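Local atomic coordinates of M32 carboxypeptidase (Chitinophagaceae bacterium, PDB entry 7A03), a protein that probably removes amino acids one at a time from the C-terminal ends of peptides, as a metal-dependent carboxypeptidase of the M32 family. Residues V170-L173 against D174-T178; G417-P420 against T421-L424. All blocks are in the same frame, centred on the assembly; numbering follows the deposited sequence.

Contact 1 lies at the start of helix 170-192 and contact 2 at the start of helix 420-439, their centres about 12 Å apart, and the two helices pack directly on each other. Leu173 CD1 meets Pro420 CB at 3.7 Å and Leu173 CD2 meets Leu424 CD2 at 4.0 Å, while Phe177 CE1 rests on Ser423 OG, also at 4.0 Å. Contact 2 is the more central, about 8 Å from the centre of the chain against about 19 Å for contact 1. The Tyr422 side chain lies near, without touching, the probable metal-site motif His267-Glu268-His271, which holds no metal here. A glycerol, probably from the crystallisation liquor, sits about 4 Å from the Tyr418 side chain.

Contact 1 of 2, residues V170-L173 against D174-T178; sequences VDML and DTIFT
The opening turns of helix 170-192 set Val170, Asp171, Met172 and Leu173 one turn before Asp174, Thr175, Ile176 and Phe177, each joined to the residue four places on by an alpha-helical hydrogen bond. Asp174 N to Val170 O and Phe177 N to Leu173 O are the shorter bonds of the series, both 2.8 Å. Asp171 O has two donors from one residue: Thr175 N at 3.1 Å and Thr175 OG1 at 3.2 Å, arriving from opposite faces of the carbonyl plane. The hydroxyl gets there because it stands beside its own backbone N (chi1 -66°), tipped back down the helix. Thr178 repeats the arrangement nearly one turn later, giving both N and OG1 to Asp174 O. The buried Leu173 and Phe177 lie side by side, with Leu173 CD2 against the Phe177 ring at CE2, 4.0 Å away. The partly exposed Met172 runs in the same way alongside the buried Ile176, its CG approaching Ile176 CD1 at 4.1 Å. Phe177 also stacks on Tyr366 of helix 358-374, and Leu173 and Ile176 meet helix 420-439. Asp174 runs alongside Val170, with OD2 3.4 Å from Val170 CG1. Its carboxylate is held mainly from helix 358-374, where OD1 takes a salt bridge from Lys370 and a hydrogen bond from Tyr366 OH. The chemistry thus sorts the helix by side: threonine hydroxyls double the backbone bonds on the exposed flank, the hydrocarbon and ring of Leu173, Ile176 and Phe177 are buried, and the Asp174 carboxylate turns to a lysine and a tyrosine hydroxyl that would be expected to offset its charge.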
loop_
_atom_site.group_PDB
_atom_site.type_symbol
_atom_site.label_atom_id
_atom_site.label_comp_id
_atom_site.label_asym_id
_atom_site.label_seq_id
_atom_site.Cartn_x
_atom_site.Cartn_y
_atom_site.Cartn_z
ATOM N N VAL A 170 7.547 -13.726 10.996
ATOM C CA VAL A 170 7.241 -14.969 10.290
ATOM C C VAL A 170 6.182 -15.783 11.018
ATOM O O VAL A 170 5.350 -16.426 10.377
ATOM C CB VAL A 170 8.529 -15.765 9.989
ATOM C CG1 VAL A 170 8.236 -17.244 9.738
ATOM C CG2 VAL A 170 9.233 -15.171 8.791
ATOM N N ASP A 171 6.173 -15.768 12.352
ATOM C CA ASP A 171 5.154 -16.524 13.084
ATOM C C ASP A 171 3.759 -15.984 12.780
ATOM O O ASP A 171 2.844 -16.733 12.385
ATOM C CB ASP A 171 5.451 -16.428 14.582
ATOM C CG ASP A 171 4.541 -17.302 15.418
ATOM O OD1 ASP A 171 4.743 -18.535 15.437
ATOM O OD2 ASP A 171 3.625 -16.752 16.063
ATOM N N MET A 172 3.599 -14.663 12.926
ATOM C CA MET A 172 2.333 -13.987 12.664
ATOM C C MET A 172 1.891 -14.183 11.216
ATOM O O MET A 172 0.732 -14.524 10.940
ATOM C CB MET A 172 2.515 -12.500 12.984
ATOM C CG MET A 172 1.486 -11.570 12.385
ATOM S SD MET A 172 2.135 -9.889 12.303
ATOM C CE MET A 172 0.679 -9.000 11.748
ATOM N N LEU A 173 2.810 -13.982 10.271
ATOM C CA LEU A 173 2.454 -14.066 8.861
ATOM C C LEU A 173 2.239 -15.507 8.408
ATOM O O LEU A 173 1.397 -15.758 7.540
ATOM C CB LEU A 173 3.508 -13.349 8.011
ATOM C CG LEU A 173 3.457 -11.818 8.126
ATOM C CD1 LEU A 173 4.526 -11.131 7.285
ATOM C CD2 LEU A 173 2.090 -11.324 7.713
ATOM N N ASP A 174 2.974 -16.468 8.971
ATOM C CA ASP A 174 2.702 -17.862 8.651
ATOM C C ASP A 174 1.292 -18.230 9.063
ATOM O O ASP A 174 0.571 -18.903 8.315
ATOM C CB ASP A 174 3.685 -18.777 9.374
ATOM C CG ASP A 174 5.015 -18.913 8.657
ATOM O OD1 ASP A 174 5.193 -18.347 7.553
ATOM O OD2 ASP A 174 5.886 -19.620 9.218
ATOM N N THR A 175 0.875 -17.792 10.254
ATOM C CA THR A 175 -0.494 -18.067 10.682
ATOM C C THR A 175 -1.507 -17.440 9.725
ATOM O O THR A 175 -2.460 -18.102 9.272
ATOM C CB THR A 175 -0.673 -17.554 12.109
ATOM O OG1 THR A 175 0.165 -18.322 12.979
ATOM C CG2 THR A 175 -2.140 -17.648 12.565
ATOM N N ILE A 176 -1.311 -16.160 9.390
ATOM C CA ILE A 176 -2.255 -15.483 8.501
ATOM C C ILE A 176 -2.307 -16.153 7.131
ATOM O O ILE A 176 -3.390 -16.364 6.570
ATOM C CB ILE A 176 -1.928 -13.980 8.404
ATOM C CG1 ILE A 176 -2.323 -13.299 9.706
ATOM C CG2 ILE A 176 -2.675 -13.348 7.243
ATOM C CD1 ILE A 176 -1.744 -11.920 9.883
ATOM N N PHE A 177 -1.153 -16.482 6.557
ATOM C CA PHE A 177 -1.171 -17.013 5.200
ATOM C C PHE A 177 -1.622 -18.465 5.149
ATOM O O PHE A 177 -2.176 -18.895 4.132
ATOM C CB PHE A 177 0.164 -16.787 4.484
ATOM C CG PHE A 177 0.386 -15.356 4.061
ATOM C CD1 PHE A 177 -0.448 -14.754 3.116
ATOM C CD2 PHE A 177 1.413 -14.611 4.609
ATOM C CE1 PHE A 177 -0.244 -13.426 2.729
ATOM C CE2 PHE A 177 1.612 -13.281 4.228
ATOM C CZ PHE A 177 0.777 -12.695 3.280
ATOM N N THR A 178 -1.421 -19.224 6.230
ATOM C CA THR A 178 -2.046 -20.533 6.316
ATOM C C THR A 178 -3.559 -20.396 6.311
ATOM O O THR A 178 -4.259 -21.189 5.668
ATOM C CB THR A 178 -1.557 -21.251 7.577
ATOM O OG1 THR A 178 -0.150 -21.502 7.463
ATOM C CG2 THR A 178 -2.294 -22.583 7.773
#

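Contact 2 of 2, residues G417-P420 against T421-L424; sequences GYFP and TYSL
The rings of Tyr418 and Tyr422 meet obliquely, their planes at 49° and their centroids 5.6 Å apart. Tyr422 CE2 lies at the edge of the Tyr418 ring, in its plane, and the Tyr422 hydroxyl oxygen comes within 3.4 Å of Tyr418 CE1. At the edge of the Tyr422 ring, near its plane, sits Phe419 O, 3.2 Å from Tyr422 CD2, while Phe419 CD1 crosses to Tyr422 CE2 at 3.8 Å. Arg350 forms a cation-pi contact with Tyr422 and Arg365 one with Phe419, and His410 NE2 is hydrogen-bonded to Tyr422 OH, which would restrain the hydroxyl end of that ring.

Tyr418 and Phe419 lead into helix 420-439, and Tyr422 lies in its first turn. Tyr418 O accepts twice from Thr421: OG1 comes in the carbonyl plane at 2.7 Å and N from above it at 3.0 Å. Thr421 sets its hydroxyl between backbone N and carbonyl carbon (chi1 64°), the crowded position, which turns it back onto that oxygen. Phe419 O takes Tyr422 N from above its plane, still three residues on. With Pro420 the alpha-helical pattern is established, Leu424 N reaching Pro420 O at 2.9 Å, nearly along the C=O axis.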
loop_
_atom_site.group_PDB
_atom_site.type_symbol
_atom_site.label_atom_id
_atom_site.label_comp_id
_atom_site.label_asym_id
_atom_site.label_seq_id
_atom_site.Cartn_x
_atom_site.Cartn_y
_atom_site.Cartn_z
ATOM N N GLY A 417 10.513 -7.898 2.173
ATOM C CA GLY A 417 9.653 -7.707 3.313
ATOM C C GLY A 417 8.511 -6.741 3.074
ATOM O O GLY A 417 7.759 -6.455 4.015
ATOM N N TYR A 418 8.348 -6.246 1.843
ATOM C CA TYR A 418 7.354 -5.242 1.482
ATOM C C TYR A 418 6.015 -5.878 1.126
ATOM O O TYR A 418 4.958 -5.432 1.586
ATOM C CB TYR A 418 7.880 -4.436 0.283
ATOM C CG TYR A 418 7.123 -3.166 -0.053
ATOM C CD1 TYR A 418 5.855 -3.204 -0.616
ATOM C CD2 TYR A 418 7.704 -1.922 0.159
ATOM C CE1 TYR A 418 5.174 -2.035 -0.934
ATOM C CE2 TYR A 418 7.036 -0.753 -0.154
ATOM C CZ TYR A 418 5.776 -0.815 -0.690
ATOM O OH TYR A 418 5.122 0.358 -0.993
ATOM N N PHE A 419 6.050 -6.925 0.310
ATOM C CA PHE A 419 4.810 -7.484 -0.216
ATOM C C PHE A 419 3.755 -7.816 0.844
ATOM O O PHE A 419 2.562 -7.545 0.590
ATOM C CB PHE A 419 5.116 -8.716 -1.085
ATOM C CG PHE A 419 5.600 -8.391 -2.471
ATOM C CD1 PHE A 419 4.793 -7.698 -3.363
ATOM C CD2 PHE A 419 6.852 -8.822 -2.899
ATOM C CE1 PHE A 419 5.247 -7.406 -4.661
ATOM C CE2 PHE A 419 7.300 -8.543 -4.183
ATOM C CZ PHE A 419 6.497 -7.838 -5.067
ATOM N N PRO A 420 4.088 -8.394 2.010
ATOM C CA PRO A 420 3.018 -8.751 2.955
ATOM C C PRO A 420 2.133 -7.575 3.343
ATOM O O PRO A 420 0.946 -7.787 3.634
ATOM C CB PRO A 420 3.779 -9.319 4.163
ATOM C CG PRO A 420 5.057 -9.815 3.600
ATOM C CD PRO A 420 5.410 -8.853 2.494
ATOM N N THR A 421 2.668 -6.342 3.329
ATOM C CA THR A 421 1.868 -5.197 3.750
ATOM C C THR A 421 0.612 -5.036 2.901
ATOM O O THR A 421 -0.421 -4.602 3.424
ATOM C CB THR A 421 2.692 -3.907 3.777
ATOM O OG1 THR A 421 3.129 -3.574 2.455
ATOM C CG2 THR A 421 3.893 -4.071 4.696
ATOM N N TYR A 422 0.659 -5.401 1.613
ATOM C CA TYR A 422 -0.553 -5.283 0.800
ATOM C C TYR A 422 -1.681 -6.116 1.398
ATOM O O TYR A 422 -2.801 -5.614 1.615
ATOM C CB TYR A 422 -0.302 -5.712 -0.648
ATOM C CG TYR A 422 0.664 -4.867 -1.443
ATOM C CD1 TYR A 422 0.267 -3.665 -2.019
ATOM C CD2 TYR A 422 1.965 -5.298 -1.650
ATOM C CE1 TYR A 422 1.144 -2.914 -2.764
ATOM C CE2 TYR A 422 2.857 -4.548 -2.386
ATOM C CZ TYR A 422 2.440 -3.356 -2.941
ATOM O OH TYR A 422 3.337 -2.613 -3.691
ATOM N N SER A 423 -1.388 -7.381 1.721
ATOM C CA SER A 423 -2.417 -8.228 2.307
ATOM C C SER A 423 -2.797 -7.741 3.682
ATOM O O SER A 423 -3.986 -7.727 4.020
ATOM C CB SER A 423 -1.993 -9.694 2.377
ATOM O OG SER A 423 -1.991 -10.251 1.077
ATOM N N LEU A 424 -1.817 -7.291 4.473
ATOM C CA LEU A 424 -2.165 -6.782 5.790
ATOM C C LEU A 424 -3.154 -5.635 5.648
ATOM O O LEU A 424 -4.156 -5.570 6.376
ATOM C CB LEU A 424 -0.904 -6.335 6.534
ATOM C CG LEU A 424 0.092 -7.421 6.962
ATOM C CD1 LEU A 424 1.326 -6.806 7.636
ATOM C CD2 LEU A 424 -0.583 -8.405 7.891
#